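Local atomic coordinates of transglutaminase elicitor (Phytophthora sojae, PDB entry 3TW5), a protein that catalyses, as a transglutaminase elicitor, the cross-linking of protein glutamine side chains to amines, and is probably sensed by host plants as a pathogen-associated pattern. Residues T44-N50 with V79-I85; K93-D97 with S108-R112; T244-L248 with A267-Y272. The protein carries 1 engineered substitution. One frame throughout, in Å; residues are numbered along the deposited sequence.

Overall arrangement
Interactions 1 and 2 are neighbours, their centres 14 Å apart on the same side of the chain's centre, while interaction 3 lies across the chain's centre, with centres 51 and 55 Å away. They follow one another in series along the sequence. Interaction 1 docks a loop on the end of helix 72-82; the chain then enters the small three-stranded sheet whose outer strands interaction 2 joins by a disulfide. Arg112, at the end of the segment 108-112, reaches back to Asp47 in a salt bridge, so the disulfide-linked sheet is tied to the loop and helix of interaction 1. Interaction 3 belongs to the large antiparallel sheet, at its far end, where strands 232-246 and 269-280 pair.

Interaction 1: T44-N50 with V79-I85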
loop_
_atom_site.group_PDB
_atom_site.type_symbol
_atom_site.label_atom_id
_atom_site.label_comp_id
_atom_site.label_asym_id
_atom_site.label_seq_id
_atom_site.Cartn_x
_atom_site.Cartn_y
_atom_site.Cartn_z
ATOM N N THR A 44 7.761 -9.399 9.820
ATOM C CA THR A 44 7.851 -9.733 11.236
ATOM C C THR A 44 8.763 -10.944 11.445
ATOM O O THR A 44 9.586 -10.955 12.361
ATOM C CB THR A 44 6.441 -10.006 11.821
ATOM O OG1 THR A 44 5.596 -8.876 11.577
ATOM C CG2 THR A 44 6.496 -10.272 13.316
ATOM N N TYR A 45 8.627 -11.945 10.575
ATOM C CA TYR A 45 9.379 -13.195 10.699
ATOM C C TYR A 45 10.896 -13.011 10.538
ATOM O O TYR A 45 11.673 -13.903 10.886
ATOM C CB TYR A 45 8.839 -14.257 9.731
ATOM C CG TYR A 45 9.487 -14.244 8.368
ATOM C CD1 TYR A 45 10.556 -15.096 8.077
ATOM C CD2 TYR A 45 9.039 -13.384 7.371
ATOM C CE1 TYR A 45 11.162 -15.087 6.826
ATOM C CE2 TYR A 45 9.635 -13.369 6.114
ATOM C CZ TYR A 45 10.697 -14.220 5.852
ATOM O OH TYR A 45 11.289 -14.205 4.615
ATOM N N GLN A 46 11.308 -11.863 10.004
ATOM C CA GLN A 46 12.729 -11.527 9.887
ATOM C C GLN A 46 13.165 -10.482 10.916
ATOM O O GLN A 46 14.232 -9.870 10.784
ATOM C CB GLN A 46 13.059 -11.062 8.469
ATOM C CG GLN A 46 13.220 -12.201 7.476
ATOM C CD GLN A 46 13.584 -11.720 6.091
ATOM O OE1 GLN A 46 12.983 -10.777 5.565
ATOM N NE2 GLN A 46 14.573 -12.365 5.485
ATOM N N ASP A 47 12.327 -10.305 11.938
ATOM C CA ASP A 47 12.558 -9.368 13.041
ATOM C C ASP A 47 12.496 -7.903 12.602
ATOM O O ASP A 47 13.364 -7.102 12.953
ATOM C CB ASP A 47 13.875 -9.679 13.770
ATOM C CG ASP A 47 13.816 -9.355 15.250
ATOM O OD1 ASP A 47 14.826 -8.862 15.789
ATOM O OD2 ASP A 47 12.764 -9.596 15.876
ATOM N N SER A 48 11.457 -7.564 11.839
ATOM C CA SER A 48 11.204 -6.191 11.386
ATOM C C SER A 48 12.463 -5.483 10.875
ATOM O O SER A 48 13.174 -6.022 10.029
ATOM C CB SER A 48 10.514 -5.374 12.489
ATOM O OG SER A 48 10.138 -4.090 12.021
ATOM N N ILE A 49 12.734 -4.289 11.396
ATOM C CA ILE A 49 13.856 -3.473 10.929
ATOM C C ILE A 49 15.179 -3.822 11.614
ATOM O O ILE A 49 16.201 -3.179 11.369
ATOM C CB ILE A 49 13.561 -1.949 11.036
ATOM C CG1 ILE A 49 13.414 -1.505 12.497
ATOM C CG2 ILE A 49 12.325 -1.589 10.213
ATOM C CD1 ILE A 49 13.687 -0.027 12.721
ATOM N N ASN A 50 15.150 -4.843 12.468
ATOM C CA ASN A 50 16.365 -5.411 13.055
ATOM C C ASN A 50 17.153 -6.232 12.036
ATOM O O ASN A 50 18.314 -6.570 12.268
ATOM C CB ASN A 50 16.029 -6.303 14.257
ATOM C CG ASN A 50 15.789 -5.520 15.534
ATOM O OD1 ASN A 50 16.004 -4.312 15.600
ATOM N ND2 ASN A 50 15.346 -6.221 16.566
ATOM N N VAL A 79 12.107 -2.957 19.366
ATOM C CA VAL A 79 11.656 -3.185 17.998
ATOM C C VAL A 79 11.057 -4.585 17.863
ATOM O O VAL A 79 9.980 -4.753 17.292
ATOM C CB VAL A 79 12.812 -2.983 16.984
ATOM C CG1 VAL A 79 12.440 -3.498 15.599
ATOM C CG2 VAL A 79 13.204 -1.517 16.912
ATOM N N SER A 80 11.747 -5.579 18.415
ATOM C CA SER A 80 11.306 -6.965 18.312
ATOM C C SER A 80 10.027 -7.259 19.101
ATOM O O SER A 80 9.197 -8.058 18.666
ATOM C CB SER A 80 12.424 -7.916 18.735
ATOM O OG SER A 80 12.093 -9.252 18.402
ATOM N N LYS A 81 9.875 -6.613 20.257
ATOM C CA LYS A 81 8.716 -6.838 21.123
ATOM C C LYS A 81 7.432 -6.261 20.531
ATOM O O LYS A 81 6.351 -6.804 20.744
ATOM C CB LYS A 81 8.959 -6.264 22.522
ATOM N N LYS A 82 7.556 -5.165 19.788
ATOM C CA LYS A 82 6.396 -4.502 19.196
ATOM C C LYS A 82 6.121 -4.976 17.772
ATOM O O LYS A 82 4.966 -5.159 17.388
ATOM C CB LYS A 82 6.571 -2.979 19.206
ATOM C CG LYS A 82 6.980 -2.385 20.552
ATOM C CD LYS A 82 5.799 -2.208 21.499
ATOM C CE LYS A 82 6.254 -1.617 22.828
ATOM N NZ LYS A 82 5.130 -1.501 23.792
ATOM N N ASN A 83 7.183 -5.181 16.998
ATOM C CA ASN A 83 7.055 -5.418 15.560
ATOM C C ASN A 83 7.788 -6.645 15.022
ATOM O O ASN A 83 7.472 -7.125 13.932
ATOM C CB ASN A 83 7.503 -4.172 14.794
ATOM C CG ASN A 83 6.600 -2.982 15.041
ATOM O OD1 ASN A 83 6.886 -2.136 15.886
ATOM N ND2 ASN A 83 5.496 -2.918 14.310
ATOM N N GLY A 84 8.758 -7.147 15.784
ATOM C CA GLY A 84 9.612 -8.242 15.328
ATOM C C GLY A 84 9.225 -9.622 15.829
ATOM O O GLY A 84 8.051 -9.901 16.072
ATOM N N ILE A 85 10.229 -10.481 15.981
ATOM C CA ILE A 85 10.033 -11.876 16.380
ATOM C C ILE A 85 9.437 -12.003 17.790
ATOM O O ILE A 85 8.539 -12.816 18.015
ATOM C CB ILE A 85 11.353 -12.698 16.223
ATOM C CG1 ILE A 85 11.664 -12.903 14.734
ATOM C CG2 ILE A 85 11.271 -14.046 16.942
ATOM C CD1 ILE A 85 13.102 -13.275 14.426
#
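Asp47 reaches across to the end of helix 72-82 and takes hold of Ser80 and Ile85 at once. At the base of the acid, Asp47 CB rests on the tip of the isoleucine, 3.7 Å from Ile85 CD1. Beyond CG the two oxygens divide the work. OD2 accepts twice: Ser80 OG lies 2.6 Å from Asp47 OD2 on its syn lone pair, and Ile85 N, 2.7 Å from Asp47 OD2, comes in nearly along the C-O axis with an N-H...O angle of 168°. OD1 takes the amide of Asn50, whose ND2 sits 2.8 Å from Asp47 OD1 and above the carboxylate plane; Arg112 adds a salt bridge to the same oxygen. Together these bonds should hold the carboxylate against rotation. The serine hydroxyl is delivered by a chi1 of -169°, which puts OG anti to the backbone N, and it also bonds to Asp86 N.

Further along, Val79 CG1 packs 3.7 Å from Asn50 OD1 and 3.8 Å from Ile49 CG1, Ile49 crossing Val79 at about a right angle. At the other end Thr44 CG2 lies on the carbonyls of Asn83 and Gly84. This is a buried aspartate receiving a backbone N-H just beyond a helix C-terminus, and it fastens loop 44-50 to the last turn of helix 72-82 in the helical part of the protein.

Interaction 2: K93-D97 with S108-R112; sequences KCSSD and SCSIR
Cys94 and Cys109 face each other across the gap, both CB atoms pointing into it, and close it with a disulfide of 2.0 Å between Cys94 SG and Cys109 SG. The two halves arrive differently: Cys94 SG is wedged between its own backbone N and carbonyl carbon (chi1 63°), whereas Cys109 SG runs anti to its N (chi1 -169°). Their meeting gives a chi3 of 102°, a right-handed bridge.

On one flank of the bridge, Asp97 bends its carboxylate toward the serine that precedes Cys109. Ser108 OG donates to Asp97 OD1 over 3.1 Å, approaching almost end-on to the C-O bond. Cys109 CB lies close by as well, 3.4 Å from Ser96 O. Further along, Ile111 leans toward the other segment, and its CD1 tip comes to 3.4 Å from Ser95 O.

Cys94 also touches Cys120 of the middle strand, the residue that is disulfide-bonded to Cys100. Strands 93-94 and 107-110 each bond to strand 118-122, so the Cys94-Cys109 bridge spans that central strand and staples together the two outer strands of a small, disulfide-rich three-stranded antiparallel sheet.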
loop_
_atom_site.group_PDB
_atom_site.type_symbol
_atom_site.label_atom_id
_atom_site.label_comp_id
_atom_site.label_asym_id
_atom_site.label_seq_id
_atom_site.Cartn_x
_atom_site.Cartn_y
_atom_site.Cartn_z
ATOM N N LYS A 93 6.776 -22.515 19.632
ATOM C CA LYS A 93 8.231 -22.417 19.754
ATOM C C LYS A 93 8.917 -23.402 18.808
ATOM O O LYS A 93 8.402 -24.497 18.568
ATOM C CB LYS A 93 8.668 -22.668 21.199
ATOM N N CYS A 94 10.068 -23.004 18.267
ATOM C CA CYS A 94 10.783 -23.813 17.275
ATOM C C CYS A 94 12.294 -23.583 17.269
ATOM O O CYS A 94 12.778 -22.529 17.692
ATOM C CB CYS A 94 10.219 -23.561 15.870
ATOM S SG CYS A 94 10.402 -21.867 15.266
ATOM N N SER A 95 13.025 -24.583 16.775
ATOM C CA SER A 95 14.474 -24.497 16.577
ATOM C C SER A 95 14.827 -24.572 15.090
ATOM O O SER A 95 15.840 -24.020 14.652
ATOM C CB SER A 95 15.191 -25.608 17.345
ATOM O OG SER A 95 14.850 -25.585 18.720
ATOM N N SER A 96 13.983 -25.265 14.326
ATOM C CA SER A 96 14.138 -25.399 12.876
ATOM C C SER A 96 12.783 -25.284 12.178
ATOM O O SER A 96 11.737 -25.316 12.831
ATOM C CB SER A 96 14.795 -26.739 12.525
ATOM O OG SER A 96 16.156 -26.764 12.917
ATOM N N ASP A 97 12.809 -25.155 10.852
ATOM C CA ASP A 97 11.585 -25.047 10.050
ATOM C C ASP A 97 10.738 -26.325 10.073
ATOM O O ASP A 97 9.539 -26.282 9.788
ATOM C CB ASP A 97 11.915 -24.658 8.604
ATOM C CG ASP A 97 12.608 -23.312 8.502
ATOM O OD1 ASP A 97 12.012 -22.384 7.920
ATOM O OD2 ASP A 97 13.745 -23.178 9.009
ATOM N N SER A 108 7.049 -19.892 9.241
ATOM C CA SER A 108 8.451 -20.241 9.065
ATOM C C SER A 108 9.153 -19.985 10.389
ATOM O O SER A 108 8.882 -18.977 11.049
ATOM C CB SER A 108 9.076 -19.398 7.951
ATOM O OG SER A 108 10.446 -19.705 7.775
ATOM N N CYS A 109 10.038 -20.894 10.792
ATOM C CA CYS A 109 10.720 -20.736 12.070
ATOM C C CYS A 109 11.603 -19.501 12.054
ATOM O O CYS A 109 12.509 -19.381 11.226
ATOM C CB CYS A 109 11.528 -21.970 12.452
ATOM S SG CYS A 109 12.117 -21.902 14.167
ATOM N N SER A 110 11.311 -18.589 12.978
ATOM C CA SER A 110 11.944 -17.281 13.021
ATOM C C SER A 110 12.793 -17.125 14.276
ATOM O O SER A 110 12.270 -17.088 15.390
ATOM C CB SER A 110 10.879 -16.186 12.961
ATOM O OG SER A 110 9.944 -16.441 11.928
ATOM N N ILE A 111 14.104 -17.038 14.076
ATOM C CA ILE A 111 15.062 -16.906 15.168
ATOM C C ILE A 111 15.807 -15.584 15.032
ATOM O O ILE A 111 16.314 -15.257 13.960
ATOM C CB ILE A 111 16.066 -18.095 15.192
ATOM C CG1 ILE A 111 15.323 -19.426 15.355
ATOM C CG2 ILE A 111 17.096 -17.924 16.309
ATOM C CD1 ILE A 111 16.119 -20.644 14.931
ATOM N N ARG A 112 15.859 -14.825 16.123
ATOM C CA ARG A 112 16.584 -13.557 16.159
ATOM C C ARG A 112 18.091 -13.768 16.022
ATOM O O ARG A 112 18.596 -14.873 16.230
ATOM C CB ARG A 112 16.287 -12.802 17.457
ATOM C CG ARG A 112 14.862 -12.290 17.589
ATOM C CD ARG A 112 14.706 -11.425 18.827
ATOM N NE ARG A 112 15.394 -10.145 18.683
ATOM C CZ ARG A 112 15.642 -9.303 19.680
ATOM N NH1 ARG A 112 15.265 -9.591 20.918
ATOM N NH2 ARG A 112 16.277 -8.166 19.439
#

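Interaction 3: T244-L248 with A267-Y272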
loop_
_atom_site.group_PDB
_atom_site.type_symbol
_atom_site.label_atom_id
_atom_site.label_comp_id
_atom_site.label_asym_id
_atom_site.label_seq_id
_atom_site.Cartn_x
_atom_site.Cartn_y
_atom_site.Cartn_z
ATOM N N THR A 244 -16.471 0.485 -24.159
ATOM C CA THR A 244 -17.353 -0.012 -25.207
ATOM C C THR A 244 -18.797 0.085 -24.740
ATOM O O THR A 244 -19.211 -0.635 -23.833
ATOM C CB THR A 244 -17.008 -1.469 -25.595
ATOM O OG1 THR A 244 -15.635 -1.547 -25.999
ATOM C CG2 THR A 244 -17.891 -1.953 -26.735
ATOM N N GLU A 245 -19.553 0.990 -25.355
ATOM C CA GLU A 245 -20.968 1.153 -25.031
ATOM C C GLU A 245 -21.746 -0.106 -25.399
ATOM O O GLU A 245 -21.446 -0.762 -26.402
ATOM C CB GLU A 245 -21.562 2.369 -25.744
ATOM C CG GLU A 245 -20.968 3.705 -25.308
ATOM C CD GLU A 245 -21.676 4.907 -25.927
ATOM O OE1 GLU A 245 -21.820 5.934 -25.224
ATOM O OE2 GLU A 245 -22.091 4.828 -27.109
ATOM N N MET A 246 -22.727 -0.438 -24.565
ATOM C CA MET A 246 -23.576 -1.609 -24.748
ATOM C C MET A 246 -24.993 -1.292 -24.304
ATOM O O MET A 246 -25.195 -0.568 -23.328
ATOM C CB MET A 246 -23.054 -2.781 -23.922
ATOM C CG MET A 246 -22.029 -3.646 -24.622
ATOM S SD MET A 246 -21.283 -4.833 -23.489
ATOM C CE MET A 246 -21.054 -6.238 -24.569
ATOM N N THR A 247 -25.976 -1.832 -25.016
ATOM C CA THR A 247 -27.360 -1.729 -24.569
ATOM C C THR A 247 -27.555 -2.696 -23.408
ATOM O O THR A 247 -26.778 -3.642 -23.244
ATOM C CB THR A 247 -28.377 -2.030 -25.694
ATOM O OG1 THR A 247 -28.155 -3.345 -26.214
ATOM C CG2 THR A 247 -28.252 -1.015 -26.820
ATOM N N LEU A 248 -28.579 -2.448 -22.597
ATOM C CA LEU A 248 -28.905 -3.325 -21.480
ATOM C C LEU A 248 -29.001 -4.771 -21.950
ATOM O O LEU A 248 -28.439 -5.672 -21.323
ATOM C CB LEU A 248 -30.213 -2.886 -20.813
ATOM C CG LEU A 248 -30.231 -1.486 -20.192
ATOM C CD1 LEU A 248 -31.656 -1.034 -19.935
ATOM C CD2 LEU A 248 -29.402 -1.435 -18.911
ATOM N N ALA A 267 -30.841 1.462 -14.328
ATOM C CA ALA A 267 -29.795 1.530 -15.351
ATOM C C ALA A 267 -30.391 1.658 -16.753
ATOM O O ALA A 267 -31.258 0.869 -17.139
ATOM C CB ALA A 267 -28.887 0.315 -15.265
ATOM N N LYS A 268 -29.925 2.656 -17.502
ATOM C CA LYS A 268 -30.450 2.939 -18.842
ATOM C C LYS A 268 -29.590 2.359 -19.965
ATOM O O LYS A 268 -30.118 1.909 -20.983
ATOM C CB LYS A 268 -30.653 4.445 -19.051
ATOM C CG LYS A 268 -31.716 5.084 -18.157
ATOM C CD LYS A 268 -33.099 4.482 -18.374
ATOM C CE LYS A 268 -34.083 4.998 -17.336
ATOM N NZ LYS A 268 -35.315 4.158 -17.262
ATOM N N SER A 269 -28.272 2.384 -19.782
ATOM C CA SER A 269 -27.341 1.762 -20.724
ATOM C C SER A 269 -26.088 1.276 -19.999
ATOM O O SER A 269 -25.882 1.582 -18.821
ATOM C CB SER A 269 -26.973 2.727 -21.857
ATOM O OG SER A 269 -26.306 3.873 -21.361
ATOM N N LEU A 270 -25.254 0.519 -20.707
ATOM C CA LEU A 270 -24.059 -0.066 -20.106
ATOM C C LEU A 270 -22.796 0.319 -20.870
ATOM O O LEU A 270 -22.851 0.630 -22.061
ATOM C CB LEU A 270 -24.189 -1.592 -20.040
ATOM C CG LEU A 270 -25.426 -2.207 -19.378
ATOM C CD1 LEU A 270 -25.511 -3.676 -19.721
ATOM C CD2 LEU A 270 -25.423 -2.007 -17.866
ATOM N N VAL A 271 -21.664 0.317 -20.170
ATOM C CA VAL A 271 -20.362 0.507 -20.802
ATOM C C VAL A 271 -19.397 -0.535 -20.257
ATOM O O VAL A 271 -19.145 -0.583 -19.055
ATOM C CB VAL A 271 -19.786 1.934 -20.574
ATOM C CG1 VAL A 271 -18.374 2.042 -21.134
ATOM C CG2 VAL A 271 -20.670 2.992 -21.210
ATOM N N TYR A 272 -18.874 -1.376 -21.144
ATOM C CA TYR A 272 -17.841 -2.333 -20.773
ATOM C C TYR A 272 -16.519 -1.599 -20.671
ATOM O O TYR A 272 -16.092 -0.940 -21.619
ATOM C CB TYR A 272 -17.739 -3.463 -21.801
ATOM C CG TYR A 272 -16.518 -4.349 -21.628
ATOM C CD1 TYR A 272 -16.522 -5.408 -20.723
ATOM C CD2 TYR A 272 -15.359 -4.125 -22.369
ATOM C CE1 TYR A 272 -15.410 -6.219 -20.561
ATOM C CE2 TYR A 272 -14.241 -4.928 -22.213
ATOM C CZ TYR A 272 -14.273 -5.974 -21.307
ATOM O OH TYR A 272 -13.165 -6.775 -21.149
#
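At the edge of the Tyr272 ring, near its plane, sits Thr244 OG1, which is hydrogen-bonded to Glu242. The ring extends beyond segment 244-248 toward Tyr305 of strand 299-310 and Tyr323. Thr244 and Tyr272 belong to the antiparallel ladder between strands 232-246 and 269-280 (short segments at 151°), near the end of one strand and the start of the other.

Two hydrogen-bonded pairs hold it. Thr244 N is 2.9 Å from Tyr272 O, and Tyr272 N answers at 2.8 Å from Thr244 O. Likewise Met246 N is 2.7 Å from Leu270 O, with Leu270 N 2.8 Å from Met246 O. Between them lies the non-hydrogen-bonded pair Glu245 and Val271, its side chains on the face opposite to Thr244 and Met246, where Glu245 CG approaches Val271 CG2 to 4.2 Å.

On the face of Thr244, Met246, Leu270 and Tyr272, the methionine runs alongside the tyrosine in the same direction, with Met246 SD 4.2 Å from Tyr272 CB. A bound 3-cyclohexyl-1-propylsulfonic acid, probably from the crystallisation liquor, lies beside Met246.

Beyond Met246 and Leu270 the two chains part. At the start of strand 269-280 a classic beta bulge sets Lys268 and Ser269 together opposite Leu310. The Thr247 side chain caps a backbone N in the first turn of helix 248-256 while Glu250 OE1 accepts from Thr247 N, consistent with a capping box. Leu248 turns back, its CG anti to the carbonyl carbon (chi1 -62°), bringing Leu248 CD2 to 4.1 Å from Leu270 CG and Leu248 CD1 to 3.4 Å from Ala267 O.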